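Long-range contacts in nucleotidyl transferase (Methanothermobacter thermautotrophicus, PDB 6PLJ), which probably transfers nucleotidyl groups from nucleoside triphosphates and may take part in the synthesis of pseudomurein cell walls: residues 22-28 and 121-127; 77-83 and 97-103; 114-119 and 181-186; 144-150 and 173-177. One frame throughout, in Å; residues are numbered along the deposited sequence.

Interactions 1 and 2, with centres 14 Å apart, each pair two parallel strands of one mixed sheet, and interactions 3 and 4 bring helices onto its two faces. The first two meet where strands 25-31 and 77-82 lie side by side, and there Glu77 OE2 accepts from Ser26 OG at 2.6 Å. Interaction 4 continues the sheet across strand 125-130, where Ile126 N bonds to Ala176 O at 2.8 Å, and adds a helix on the face of Ile125 and Leu127. Interaction 3 packs two helices over the other face, against Val28 and Ile126. Interactions 2 and 4 stay apart, their nearest atoms about 10 Å from each other.

Interaction 1 (22-28 and 121-127); sequences GNMISAV and AGGDIIL
The carboxylate of Asp124 gathers three successive backbone N-H groups at the start of the modelled chain. Its OD2 accepts from Gly22 N at 2.8 Å, the donor standing 34° out of the carboxylate plane on the syn side. OD1 takes two: Met24 N at 2.8 Å, nearly in line with the C-O bond, and Asn23 N at 3.1 Å from the syn side. The group reaches them because CG sits between the backbone N and the carbonyl carbon (chi1 58°), which swings the carboxylate back over the loop. With an alanine here, the N-H groups of Gly22, Asn23 and Met24 would probably lose their common acceptor, leaving the loop before strand 25-31 freer to move. Beyond this clasp, regular parallel pairing sets in. Met24 O receives Ile125 N at 3.2 Å, Ile125 O receives Ser26 N, Ser26 O receives Leu127 N at 2.8 Å, and Leu127 O receives Val28 N. These are adjoining central strands of a Rossmann-like sheet, 25-31 beside 125-130, as in MobA-like transferases. Ser26 OG takes a weak bond from Gly123 N at 2.9 Å, while its stronger partner is Glu77 of the next strand. The packing divides between the two faces. Ile25 and Ile125 run side by side, pointing the same way. On the other face Val28 CG2 meets Ile126 CG2 at 3.6 Å, and Ser26 CB rests on Ala121 CB. Farther out, the extended Met24 chain lays SD against Gly122 C at 3.7 Å.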
loop_
_atom_site.group_PDB
_atom_site.type_symbol
_atom_site.label_atom_id
_atom_site.label_comp_id
_atom_site.label_asym_id
_atom_site.label_seq_id
_atom_site.Cartn_x
_atom_site.Cartn_y
_atom_site.Cartn_z
ATOM N N GLY A 22 -17.224 10.261 6.527
ATOM C CA GLY A 22 -17.359 10.754 5.131
ATOM C C GLY A 22 -17.094 12.243 4.933
ATOM O O GLY A 22 -17.667 12.853 4.031
ATOM N N ASN A 23 -16.222 12.830 5.753
ATOM C CA ASN A 23 -15.832 14.233 5.593
ATOM C C ASN A 23 -14.458 14.377 4.940
ATOM O O ASN A 23 -14.209 15.365 4.257
ATOM C CB ASN A 23 -15.858 14.970 6.933
ATOM C CG ASN A 23 -17.262 15.090 7.510
ATOM O OD1 ASN A 23 -18.193 15.502 6.818
ATOM N ND2 ASN A 23 -17.418 14.736 8.780
ATOM N N MET A 24 -13.555 13.420 5.154
ATOM C CA MET A 24 -12.225 13.544 4.563
ATOM C C MET A 24 -11.543 12.192 4.440
ATOM O O MET A 24 -11.545 11.404 5.387
ATOM C CB MET A 24 -11.389 14.495 5.411
ATOM C CG MET A 24 -9.952 14.709 4.956
ATOM S SD MET A 24 -9.089 15.898 5.989
ATOM C CE MET A 24 -7.582 16.047 5.034
ATOM N N ILE A 25 -10.970 11.946 3.263
ATOM C CA ILE A 25 -10.302 10.679 2.963
ATOM C C ILE A 25 -8.818 10.966 2.785
ATOM O O ILE A 25 -8.416 11.717 1.896
ATOM C CB ILE A 25 -10.858 9.985 1.699
ATOM C CG1 ILE A 25 -12.339 9.630 1.892
ATOM C CG2 ILE A 25 -10.047 8.722 1.403
ATOM C CD1 ILE A 25 -13.040 9.203 0.622
ATOM N N SER A 26 -7.990 10.352 3.629
ATOM C CA SER A 26 -6.541 10.504 3.529
ATOM C C SER A 26 -5.954 9.199 3.048
ATOM O O SER A 26 -6.363 8.132 3.520
ATOM C CB SER A 26 -5.939 10.786 4.894
ATOM O OG SER A 26 -6.439 11.991 5.434
ATOM N N ALA A 27 -5.001 9.260 2.134
ATOM C CA ALA A 27 -4.228 8.067 1.815
ATOM C C ALA A 27 -2.977 8.034 2.655
ATOM O O ALA A 27 -2.392 9.068 2.965
ATOM C CB ALA A 27 -3.878 8.009 0.353
ATOM N N VAL A 28 -2.574 6.828 3.021
ATOM C CA VAL A 28 -1.302 6.591 3.678
ATOM C C VAL A 28 -0.603 5.536 2.835
ATOM O O VAL A 28 -1.116 4.407 2.691
ATOM C CB VAL A 28 -1.488 6.118 5.126
ATOM C CG1 VAL A 28 -0.157 5.645 5.711
ATOM C CG2 VAL A 28 -2.092 7.236 5.970
ATOM N N ALA A 121 -2.387 11.839 9.365
ATOM C CA ALA A 121 -3.501 12.048 8.434
ATOM C C ALA A 121 -4.608 12.835 9.093
ATOM O O ALA A 121 -4.939 12.614 10.253
ATOM C CB ALA A 121 -4.048 10.709 7.968
ATOM N N GLY A 122 -5.209 13.746 8.346
ATOM C CA GLY A 122 -6.381 14.480 8.834
ATOM C C GLY A 122 -7.725 13.784 8.704
ATOM O O GLY A 122 -8.689 14.185 9.379
ATOM N N GLY A 123 -7.821 12.767 7.850
ATOM C CA GLY A 123 -9.101 12.209 7.434
ATOM C C GLY A 123 -9.735 11.251 8.409
ATOM O O GLY A 123 -9.061 10.708 9.274
ATOM N N ASP A 124 -11.046 11.066 8.270
ATOM C CA ASP A 124 -11.783 10.076 9.062
ATOM C C ASP A 124 -11.794 8.701 8.414
ATOM O O ASP A 124 -12.137 7.703 9.079
ATOM C CB ASP A 124 -13.229 10.524 9.314
ATOM C CG ASP A 124 -13.991 10.770 8.044
ATOM O OD1 ASP A 124 -13.881 11.875 7.490
ATOM O OD2 ASP A 124 -14.706 9.865 7.567
ATOM N N ILE A 125 -11.494 8.657 7.117
ATOM C CA ILE A 125 -11.295 7.404 6.392
ATOM C C ILE A 125 -9.886 7.424 5.862
ATOM O O ILE A 125 -9.432 8.444 5.335
ATOM C CB ILE A 125 -12.278 7.277 5.207
ATOM C CG1 ILE A 125 -13.716 7.206 5.714
ATOM C CG2 ILE A 125 -11.968 6.052 4.349
ATOM C CD1 ILE A 125 -14.071 5.921 6.433
ATOM N N ILE A 126 -9.196 6.302 6.019
ATOM C CA ILE A 126 -7.838 6.171 5.530
ATOM C C ILE A 126 -7.790 5.108 4.442
ATOM O O ILE A 126 -8.226 3.990 4.663
ATOM C CB ILE A 126 -6.850 5.747 6.641
ATOM C CG1 ILE A 126 -6.963 6.629 7.898
ATOM C CG2 ILE A 126 -5.423 5.783 6.112
ATOM C CD1 ILE A 126 -6.679 8.095 7.687
ATOM N N LEU A 127 -7.207 5.454 3.301
ATOM C CA LEU A 127 -6.857 4.478 2.266
ATOM C C LEU A 127 -5.386 4.122 2.469
ATOM O O LEU A 127 -4.523 4.975 2.286
ATOM C CB LEU A 127 -7.084 5.081 0.883
ATOM C CG LEU A 127 -6.611 4.228 -0.306
ATOM C CD1 LEU A 127 -7.434 2.946 -0.387
ATOM C CD2 LEU A 127 -6.686 5.041 -1.588
#

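Interaction 2 (77-83 and 97-103); sequences ECIVVTG and DVRVVRN
The amide N of Arg99 makes the first of five backbone bonds, to Cys78 O at 2.9 Å. The side chain of Arg99 can be followed outward from there. CB lies 4.0 Å from the same Cys78 O. The chain then runs extended, with CG anti to the backbone N (chi1 171°), and its CD passes Ile79 CG1 at 4.2 Å. A bend at chi3 (-63°) follows, and NE meets a water at 2.8 Å, lying at the guanidinium edge and in its plane. That water donates in turn to Glu77 OE1, so the opposite charges are joined through solvent and not by a direct salt bridge; Glu77 OE2 is held by Ser26 OG and Gly122 N. A second water ties Cys78 N to Asp97 O. The parallel pairing ends with Asn103 N on Thr82 O at 2.7 Å. Strands 77-82 and 99-102 flank helix 86-92 in a beta-alpha-beta unit, the latter strand forming the sheet edge within the chain. Val80 CG2 meets Val98 CG1 at 3.8 Å, the side chains crossing obliquely under Val67 of helix 62-72. Farther along, Thr82 OG1 lies against Val100 CG1 and Arg102 CG, while its polar partner is Glu90 of helix 86-92, which also forms a salt bridge with Arg102. On the other face Val101 CG2 fits between Ile79 CG2 and Val81 CG2, beneath helix 110-120. The chemistry thus implies an apolar middle of branched side chains, with the charges of Arg99 and Arg102 at the exposed side of the edge strand, probably balanced by Glu77 and Glu90.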
loop_
_atom_site.group_PDB
_atom_site.type_symbol
_atom_site.label_atom_id
_atom_site.label_comp_id
_atom_site.label_asym_id
_atom_site.label_seq_id
_atom_site.Cartn_x
_atom_site.Cartn_y
_atom_site.Cartn_z
ATOM N N GLU A 77 -5.850 13.969 0.521
ATOM C CA GLU A 77 -4.418 14.151 0.750
ATOM C C GLU A 77 -3.752 12.800 0.691
ATOM O O GLU A 77 -4.423 11.781 0.854
ATOM C CB GLU A 77 -4.126 14.789 2.109
ATOM C CG GLU A 77 -4.464 13.873 3.288
ATOM C CD GLU A 77 -4.205 14.480 4.642
ATOM O OE1 GLU A 77 -3.529 15.530 4.712
ATOM O OE2 GLU A 77 -4.670 13.889 5.636
ATOM N N CYS A 78 -2.442 12.800 0.457
ATOM C CA CYS A 78 -1.652 11.582 0.458
ATOM C C CYS A 78 -0.433 11.764 1.352
ATOM O O CYS A 78 0.410 12.636 1.103
ATOM C CB CYS A 78 -1.220 11.235 -0.958
ATOM S SG CYS A 78 -0.328 9.661 -1.050
ATOM N N ILE A 79 -0.382 10.950 2.403
ATOM C CA ILE A 79 0.740 10.848 3.315
ATOM C C ILE A 79 1.602 9.709 2.814
ATOM O O ILE A 79 1.075 8.671 2.435
ATOM C CB ILE A 79 0.256 10.537 4.759
ATOM C CG1 ILE A 79 -0.327 11.795 5.426
ATOM C CG2 ILE A 79 1.406 10.059 5.642
ATOM C CD1 ILE A 79 -1.459 12.466 4.721
ATOM N N VAL A 80 2.915 9.901 2.792
ATOM C CA VAL A 80 3.821 8.815 2.445
ATOM C C VAL A 80 4.761 8.620 3.614
ATOM O O VAL A 80 5.378 9.583 4.076
ATOM C CB VAL A 80 4.633 9.099 1.179
ATOM C CG1 VAL A 80 5.554 7.933 0.884
ATOM C CG2 VAL A 80 3.719 9.368 -0.006
ATOM N N VAL A 81 4.855 7.380 4.086
ATOM C CA VAL A 81 5.707 7.044 5.216
ATOM C C VAL A 81 6.986 6.472 4.664
ATOM O O VAL A 81 6.950 5.481 3.932
ATOM C CB VAL A 81 5.030 6.044 6.158
ATOM C CG1 VAL A 81 5.895 5.799 7.385
ATOM C CG2 VAL A 81 3.663 6.572 6.581
ATOM N N THR A 82 8.106 7.078 5.048
ATOM C CA THR A 82 9.412 6.673 4.546
ATOM C C THR A 82 10.281 6.177 5.700
ATOM O O THR A 82 9.950 6.346 6.868
ATOM C CB THR A 82 10.101 7.840 3.805
ATOM O OG1 THR A 82 10.264 8.950 4.700
ATOM C CG2 THR A 82 9.267 8.279 2.590
ATOM N N GLY A 83 11.376 5.517 5.360
ATOM C CA GLY A 83 12.280 4.994 6.381
ATOM C C GLY A 83 13.510 4.441 5.709
ATOM O O GLY A 83 14.514 5.136 5.557
ATOM N N ASP A 97 2.685 15.935 -4.873
ATOM C CA ASP A 97 1.908 16.606 -3.840
ATOM C C ASP A 97 1.600 15.620 -2.718
ATOM O O ASP A 97 0.503 15.084 -2.624
ATOM C CB ASP A 97 0.641 17.204 -4.454
ATOM C CG ASP A 97 -0.169 18.024 -3.465
ATOM O OD1 ASP A 97 0.365 18.502 -2.454
ATOM O OD2 ASP A 97 -1.376 18.166 -3.707
ATOM N N VAL A 98 2.610 15.355 -1.906
ATOM C CA VAL A 98 2.493 14.428 -0.776
ATOM C C VAL A 98 3.060 15.035 0.486
ATOM O O VAL A 98 3.889 15.945 0.426
ATOM C CB VAL A 98 3.232 13.095 -1.027
ATOM C CG1 VAL A 98 2.588 12.344 -2.170
ATOM C CG2 VAL A 98 4.715 13.297 -1.305
ATOM N N ARG A 99 2.626 14.497 1.617
ATOM C CA ARG A 99 3.125 14.846 2.927
ATOM C C ARG A 99 3.944 13.661 3.401
ATOM O O ARG A 99 3.406 12.577 3.609
ATOM C CB ARG A 99 1.947 15.129 3.863
ATOM C CG ARG A 99 2.293 15.296 5.329
ATOM C CD ARG A 99 1.079 15.718 6.137
ATOM N NE ARG A 99 0.565 17.012 5.720
ATOM C CZ ARG A 99 0.995 18.199 6.165
ATOM N NH1 ARG A 99 1.946 18.299 7.097
ATOM N NH2 ARG A 99 0.430 19.303 5.698
ATOM N N VAL A 100 5.247 13.873 3.534
ATOM C CA VAL A 100 6.166 12.812 3.922
ATOM C C VAL A 100 6.389 12.819 5.422
ATOM O O VAL A 100 6.685 13.869 6.010
ATOM C CB VAL A 100 7.522 12.974 3.220
ATOM C CG1 VAL A 100 8.514 11.935 3.725
ATOM C CG2 VAL A 100 7.351 12.862 1.708
ATOM N N VAL A 101 6.260 11.646 6.035
ATOM C CA VAL A 101 6.647 11.445 7.428
ATOM C C VAL A 101 7.603 10.282 7.480
ATOM O O VAL A 101 7.391 9.262 6.840
ATOM C CB VAL A 101 5.461 11.236 8.392
ATOM C CG1 VAL A 101 4.638 12.518 8.462
ATOM C CG2 VAL A 101 4.587 10.058 8.012
ATOM N N ARG A 102 8.686 10.453 8.227
ATOM C CA ARG A 102 9.725 9.438 8.265
ATOM C C ARG A 102 9.621 8.630 9.558
ATOM O O ARG A 102 9.406 9.186 10.648
ATOM C CB ARG A 102 11.087 10.107 8.102
ATOM C CG ARG A 102 12.172 9.171 7.623
ATOM C CD ARG A 102 13.513 9.881 7.579
ATOM N NE ARG A 102 13.716 10.731 6.403
ATOM C CZ ARG A 102 14.893 11.273 6.084
ATOM N NH1 ARG A 102 15.959 11.077 6.863
ATOM N NH2 ARG A 102 15.023 12.024 4.999
ATOM N N ASN A 103 9.764 7.328 9.425
ATOM C CA ASN A 103 9.864 6.529 10.656
ATOM C C ASN A 103 11.244 6.822 11.254
ATOM O O ASN A 103 12.209 6.698 10.575
ATOM C CB ASN A 103 9.847 5.028 10.369
ATOM C CG ASN A 103 8.494 4.494 9.969
ATOM O OD1 ASN A 103 7.474 4.936 10.486
ATOM N ND2 ASN A 103 8.499 3.508 9.111
HETATM O O HOH W 1 -1.389 16.888 3.662
HETATM O O HOH W 2 -1.495 15.215 -0.745
#

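Interaction 3 (114-119 and 181-186); sequences LLRGVR and LRDYLP
Leu185 is the main bump, pressed into a hollow on helix 110-120 formed by Leu114, Leu115 and Val118. Its CD1 lies 3.8 Å from Leu115 N and 3.9 Å from Val118 CG2, with Leu114 CB also in contact. The CB atoms of Leu115 and Leu185 face each other at 4.1 Å. A complementary fit lies beside it, where Arg182 CD rests in the notch between Leu115 CD1 and Val118 CG1, 3.7 Å from each. Bends at chi2 (-61°) and chi3 (-65°) fold the arginine back over the helix. One face of its guanidinium then takes Arg119 CG, 3.3 Å above the plane and off-centre. Two waters in the plane of the group, at its edge, link NH2 to Val118 O and Arg119 O, so the partial negative charge of carbonyls near the helix end may offset the guanidinium charge through the waters. The guanidinium planes of Arg119 and Arg182 stand 80° apart, their charged atoms not in contact. Pro186 CG closes the outer side against Leu115 CD2. On the sheet side, Val118 and Leu181 both touch Ile126 of strand 125-130, Leu114 reaches Val28 of strand 25-31, and Leu185 also touches Leu195 of helix 192-201.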
loop_
_atom_site.group_PDB
_atom_site.type_symbol
_atom_site.label_atom_id
_atom_site.label_comp_id
_atom_site.label_asym_id
_atom_site.label_seq_id
_atom_site.Cartn_x
_atom_site.Cartn_y
_atom_site.Cartn_z
ATOM N N LEU A 114 2.228 2.150 8.878
ATOM C CA LEU A 114 0.866 2.615 8.634
ATOM C C LEU A 114 0.381 3.472 9.791
ATOM O O LEU A 114 -0.221 4.513 9.561
ATOM C CB LEU A 114 -0.103 1.476 8.360
ATOM C CG LEU A 114 0.122 0.747 7.048
ATOM C CD1 LEU A 114 -0.851 -0.413 6.961
ATOM C CD2 LEU A 114 -0.061 1.678 5.863
ATOM N N LEU A 115 0.669 3.066 11.017
ATOM C CA LEU A 115 0.233 3.851 12.169
ATOM C C LEU A 115 0.843 5.250 12.176
ATOM O O LEU A 115 0.163 6.235 12.453
ATOM C CB LEU A 115 0.593 3.135 13.468
ATOM C CG LEU A 115 0.209 3.841 14.757
ATOM C CD1 LEU A 115 -1.288 4.096 14.834
ATOM C CD2 LEU A 115 0.660 2.969 15.925
ATOM N N ARG A 116 2.115 5.325 11.851
ATOM C CA ARG A 116 2.775 6.650 11.787
ATOM C C ARG A 116 2.064 7.536 10.747
ATOM O O ARG A 116 1.953 8.674 10.955
ATOM C CB ARG A 116 4.244 6.465 11.408
ATOM C CG ARG A 116 4.973 7.782 11.256
ATOM C CD ARG A 116 5.268 8.410 12.592
ATOM N NE ARG A 116 6.486 9.209 12.559
ATOM C CZ ARG A 116 6.582 10.514 12.351
ATOM N NH1 ARG A 116 5.516 11.266 12.172
ATOM N NH2 ARG A 116 7.778 11.076 12.345
ATOM N N GLY A 117 1.721 6.961 9.614
ATOM C CA GLY A 117 1.003 7.676 8.564
ATOM C C GLY A 117 -0.386 8.104 8.988
ATOM O O GLY A 117 -0.809 9.249 8.735
ATOM N N VAL A 118 -1.110 7.188 9.637
ATOM C CA VAL A 118 -2.455 7.502 10.123
ATOM C C VAL A 118 -2.369 8.632 11.152
ATOM O O VAL A 118 -3.205 9.536 11.133
ATOM C CB VAL A 118 -3.179 6.251 10.680
ATOM C CG1 VAL A 118 -4.525 6.618 11.264
ATOM C CG2 VAL A 118 -3.390 5.217 9.598
ATOM N N ARG A 119 -1.348 8.614 12.009
ATOM C CA ARG A 119 -1.121 9.719 12.957
ATOM C C ARG A 119 -0.969 11.095 12.300
ATOM O O ARG A 119 -1.386 12.109 12.867
ATOM C CB ARG A 119 0.104 9.424 13.842
ATOM C CG ARG A 119 -0.163 8.468 14.984
ATOM C CD ARG A 119 1.084 8.244 15.832
ATOM N NE ARG A 119 1.672 9.503 16.292
ATOM C CZ ARG A 119 2.937 9.903 16.126
ATOM N NH1 ARG A 119 3.855 9.137 15.517
ATOM N NH2 ARG A 119 3.307 11.098 16.599
ATOM N N LEU A 181 -8.580 2.022 12.644
ATOM C CA LEU A 181 -7.145 1.765 12.432
ATOM C C LEU A 181 -6.280 2.128 13.640
ATOM O O LEU A 181 -5.307 1.435 13.944
ATOM C CB LEU A 181 -6.630 2.463 11.177
ATOM C CG LEU A 181 -7.188 1.885 9.881
ATOM C CD1 LEU A 181 -6.878 2.800 8.710
ATOM C CD2 LEU A 181 -6.632 0.488 9.640
ATOM N N ARG A 182 -6.613 3.217 14.325
ATOM C CA ARG A 182 -5.859 3.599 15.511
ATOM C C ARG A 182 -6.015 2.572 16.630
ATOM O O ARG A 182 -5.112 2.422 17.436
ATOM C CB ARG A 182 -6.263 4.996 16.000
ATOM C CG ARG A 182 -5.827 6.143 15.104
ATOM C CD ARG A 182 -4.320 6.251 14.937
ATOM N NE ARG A 182 -3.584 6.569 16.161
ATOM C CZ ARG A 182 -3.184 7.787 16.543
ATOM N NH1 ARG A 182 -2.501 7.924 17.667
ATOM N NH2 ARG A 182 -3.448 8.867 15.818
ATOM N N ASP A 183 -7.135 1.860 16.674
ATOM C CA ASP A 183 -7.317 0.775 17.661
ATOM C C ASP A 183 -6.634 -0.537 17.260
ATOM O O ASP A 183 -6.120 -1.243 18.129
ATOM C CB ASP A 183 -8.803 0.544 17.937
ATOM C CG ASP A 183 -9.445 1.701 18.710
ATOM O OD1 ASP A 183 -8.717 2.475 19.368
ATOM O OD2 ASP A 183 -10.683 1.806 18.670
ATOM N N TYR A 184 -6.614 -0.865 15.970
ATOM C CA TYR A 184 -6.020 -2.141 15.508
ATOM C C TYR A 184 -4.540 -2.076 15.160
ATOM O O TYR A 184 -3.806 -2.992 15.504
ATOM C CB TYR A 184 -6.806 -2.721 14.325
ATOM C CG TYR A 184 -7.993 -3.512 14.770
ATOM C CD1 TYR A 184 -7.843 -4.833 15.200
ATOM C CD2 TYR A 184 -9.264 -2.950 14.788
ATOM C CE1 TYR A 184 -8.936 -5.576 15.628
ATOM C CE2 TYR A 184 -10.366 -3.689 15.209
ATOM C CZ TYR A 184 -10.192 -4.993 15.632
ATOM O OH TYR A 184 -11.285 -5.712 16.055
ATOM N N LEU A 185 -4.084 -1.022 14.481
ATOM C CA LEU A 185 -2.681 -0.982 14.039
ATOM C C LEU A 185 -1.634 -1.143 15.151
ATOM O O LEU A 185 -0.587 -1.747 14.893
ATOM C CB LEU A 185 -2.373 0.279 13.212
ATOM C CG LEU A 185 -3.004 0.313 11.822
ATOM C CD1 LEU A 185 -2.827 1.686 11.198
ATOM C CD2 LEU A 185 -2.430 -0.765 10.895
ATOM N N PRO A 186 -1.903 -0.648 16.375
ATOM C CA PRO A 186 -0.930 -0.901 17.462
ATOM C C PRO A 186 -0.785 -2.364 17.882
ATOM O O PRO A 186 0.194 -2.703 18.571
ATOM C CB PRO A 186 -1.489 -0.096 18.632
ATOM C CG PRO A 186 -2.342 0.947 18.017
ATOM C CD PRO A 186 -2.965 0.264 16.832
HETATM O O HOH W 3 -5.205 9.387 13.360
HETATM O O HOH W 4 -2.733 11.559 15.642
#

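Interaction 4 (144-150 and 173-177); sequences IAEHADG and PLAAG
Ile144 meets Pro173 and Ala175 with two different branches. With CG1 anti to its carbonyl carbon (chi1 -69°) and the chain extended beyond it (chi2 171°), CD1 reaches Pro173 CG at 3.7 Å, the two side chains crossing at about a right angle. The other branch, CG2, covers the backbone, lying 3.7 Å from Ala175 N and 3.9 Å from Ala175 CB. Pro173 follows a cis peptide bond, and its ring carbon CG is turned to the isoleucine. Cutting Ile144 back to an alanine would probably leave Pro173 CG without this apolar partner and open a gap over the Leu174-Ala175 peptide. The arrangement is a helix laid on a sheet. Helix 138-147 packs on the face that carries Ile125 and Leu127, and strand 174-177 runs antiparallel to both 125-130 and 152-157, a departure from all-parallel order in this Rossmann-like fold. Ile144 also touches Leu127, Leu156 and Val209 of that sheet. Small residues let the backbones approach: Ala175 CB lies against Ala145 CA at 3.9 Å and Ala148 CB at 3.6 Å. The methyl of Ala148 also touches Ala175 O at 3.5 Å. Farther on, the CB of Asp149 points away from the strand, and OD1 bonds to Thr152 OG1. The Asp149 carbonyl O faces Gly177 N, directly by a weak bond of 3.4 Å and probably also through a water that accepts from Gly177 N at 2.9 Å. Gly177 is the N-cap of helix 178-184, and any CB on it would clash with Gly150 O.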
loop_
_atom_site.group_PDB
_atom_site.type_symbol
_atom_site.label_atom_id
_atom_site.label_comp_id
_atom_site.label_asym_id
_atom_site.label_seq_id
_atom_site.Cartn_x
_atom_site.Cartn_y
_atom_site.Cartn_z
ATOM N N ILE A 144 -12.313 0.875 -3.409
ATOM C CA ILE A 144 -11.938 0.447 -2.064
ATOM C C ILE A 144 -12.267 1.550 -1.052
ATOM O O ILE A 144 -12.911 1.291 -0.042
ATOM C CB ILE A 144 -10.455 0.001 -2.001
ATOM C CG1 ILE A 144 -10.323 -1.312 -2.786
ATOM C CG2 ILE A 144 -9.978 -0.204 -0.555
ATOM C CD1 ILE A 144 -8.904 -1.777 -3.011
ATOM N N ALA A 145 -11.874 2.778 -1.351
ATOM C CA ALA A 145 -12.128 3.889 -0.432
ATOM C C ALA A 145 -13.621 4.101 -0.200
ATOM O O ALA A 145 -14.048 4.375 0.940
ATOM C CB ALA A 145 -11.461 5.161 -0.944
ATOM N N GLU A 146 -14.406 3.941 -1.264
ATOM C CA GLU A 146 -15.861 4.167 -1.217
ATOM C C GLU A 146 -16.621 3.181 -0.337
ATOM O O GLU A 146 -17.690 3.519 0.173
ATOM C CB GLU A 146 -16.455 4.099 -2.625
ATOM C CG GLU A 146 -16.132 5.289 -3.515
ATOM C CD GLU A 146 -16.493 5.035 -4.974
ATOM O OE1 GLU A 146 -16.768 3.867 -5.339
ATOM O OE2 GLU A 146 -16.507 6.004 -5.758
ATOM N N HIS A 147 -16.088 1.966 -0.184
ATOM C CA HIS A 147 -16.729 0.908 0.600
ATOM C C HIS A 147 -16.367 0.908 2.084
ATOM O O HIS A 147 -16.943 0.143 2.861
ATOM C CB HIS A 147 -16.412 -0.470 0.008
ATOM C CG HIS A 147 -17.296 -0.855 -1.133
ATOM N ND1 HIS A 147 -18.561 -1.375 -0.948
ATOM C CD2 HIS A 147 -17.099 -0.802 -2.471
ATOM C CE1 HIS A 147 -19.104 -1.627 -2.127
ATOM N NE2 HIS A 147 -18.239 -1.289 -3.066
ATOM N N ALA A 148 -15.406 1.738 2.483
ATOM C CA ALA A 148 -15.007 1.836 3.875
ATOM C C ALA A 148 -15.981 2.771 4.589
ATOM O O ALA A 148 -16.545 3.669 3.977
ATOM C CB ALA A 148 -13.594 2.382 3.975
ATOM N N ASP A 149 -16.177 2.530 5.874
ATOM C CA ASP A 149 -16.845 3.498 6.756
ATOM C C ASP A 149 -16.303 3.308 8.164
ATOM O O ASP A 149 -15.324 2.588 8.339
ATOM C CB ASP A 149 -18.382 3.411 6.639
ATOM C CG ASP A 149 -18.976 2.131 7.202
ATOM O OD1 ASP A 149 -18.345 1.406 7.996
ATOM O OD2 ASP A 149 -20.141 1.859 6.853
ATOM N N GLY A 150 -16.903 3.950 9.166
ATOM C CA GLY A 150 -16.398 3.856 10.540
ATOM C C GLY A 150 -16.145 2.447 11.046
ATOM O O GLY A 150 -15.123 2.191 11.685
ATOM N N PRO A 173 -4.194 -2.988 -1.126
ATOM C CA PRO A 173 -4.615 -1.809 -0.354
ATOM C C PRO A 173 -5.908 -2.091 0.411
ATOM O O PRO A 173 -6.658 -3.010 0.073
ATOM C CB PRO A 173 -4.859 -0.770 -1.431
ATOM C CG PRO A 173 -5.247 -1.562 -2.614
ATOM C CD PRO A 173 -4.402 -2.779 -2.568
ATOM N N LEU A 174 -6.160 -1.294 1.437
ATOM C CA LEU A 174 -7.396 -1.396 2.203
ATOM C C LEU A 174 -7.805 0.003 2.587
ATOM O O LEU A 174 -7.002 0.943 2.507
ATOM C CB LEU A 174 -7.223 -2.295 3.445
ATOM C CG LEU A 174 -6.202 -1.861 4.501
ATOM C CD1 LEU A 174 -6.727 -0.753 5.412
ATOM C CD2 LEU A 174 -5.733 -3.044 5.339
ATOM N N ALA A 175 -9.051 0.155 2.996
ATOM C CA ALA A 175 -9.503 1.431 3.543
ATOM C C ALA A 175 -10.330 1.146 4.776
ATOM O O ALA A 175 -11.030 0.138 4.851
ATOM C CB ALA A 175 -10.287 2.226 2.526
ATOM N N ALA A 176 -10.253 2.046 5.745
ATOM C CA ALA A 176 -10.977 1.867 6.987
ATOM C C ALA A 176 -11.121 3.196 7.686
ATOM O O ALA A 176 -10.384 4.134 7.418
ATOM C CB ALA A 176 -10.244 0.891 7.898
ATOM N N GLY A 177 -12.045 3.238 8.638
ATOM C CA GLY A 177 -12.121 4.374 9.551
ATOM C C GLY A 177 -10.819 4.589 10.294
ATOM O O GLY A 177 -10.163 3.639 10.721
HETATM O O HOH W 5 -13.456 0.886 9.440
#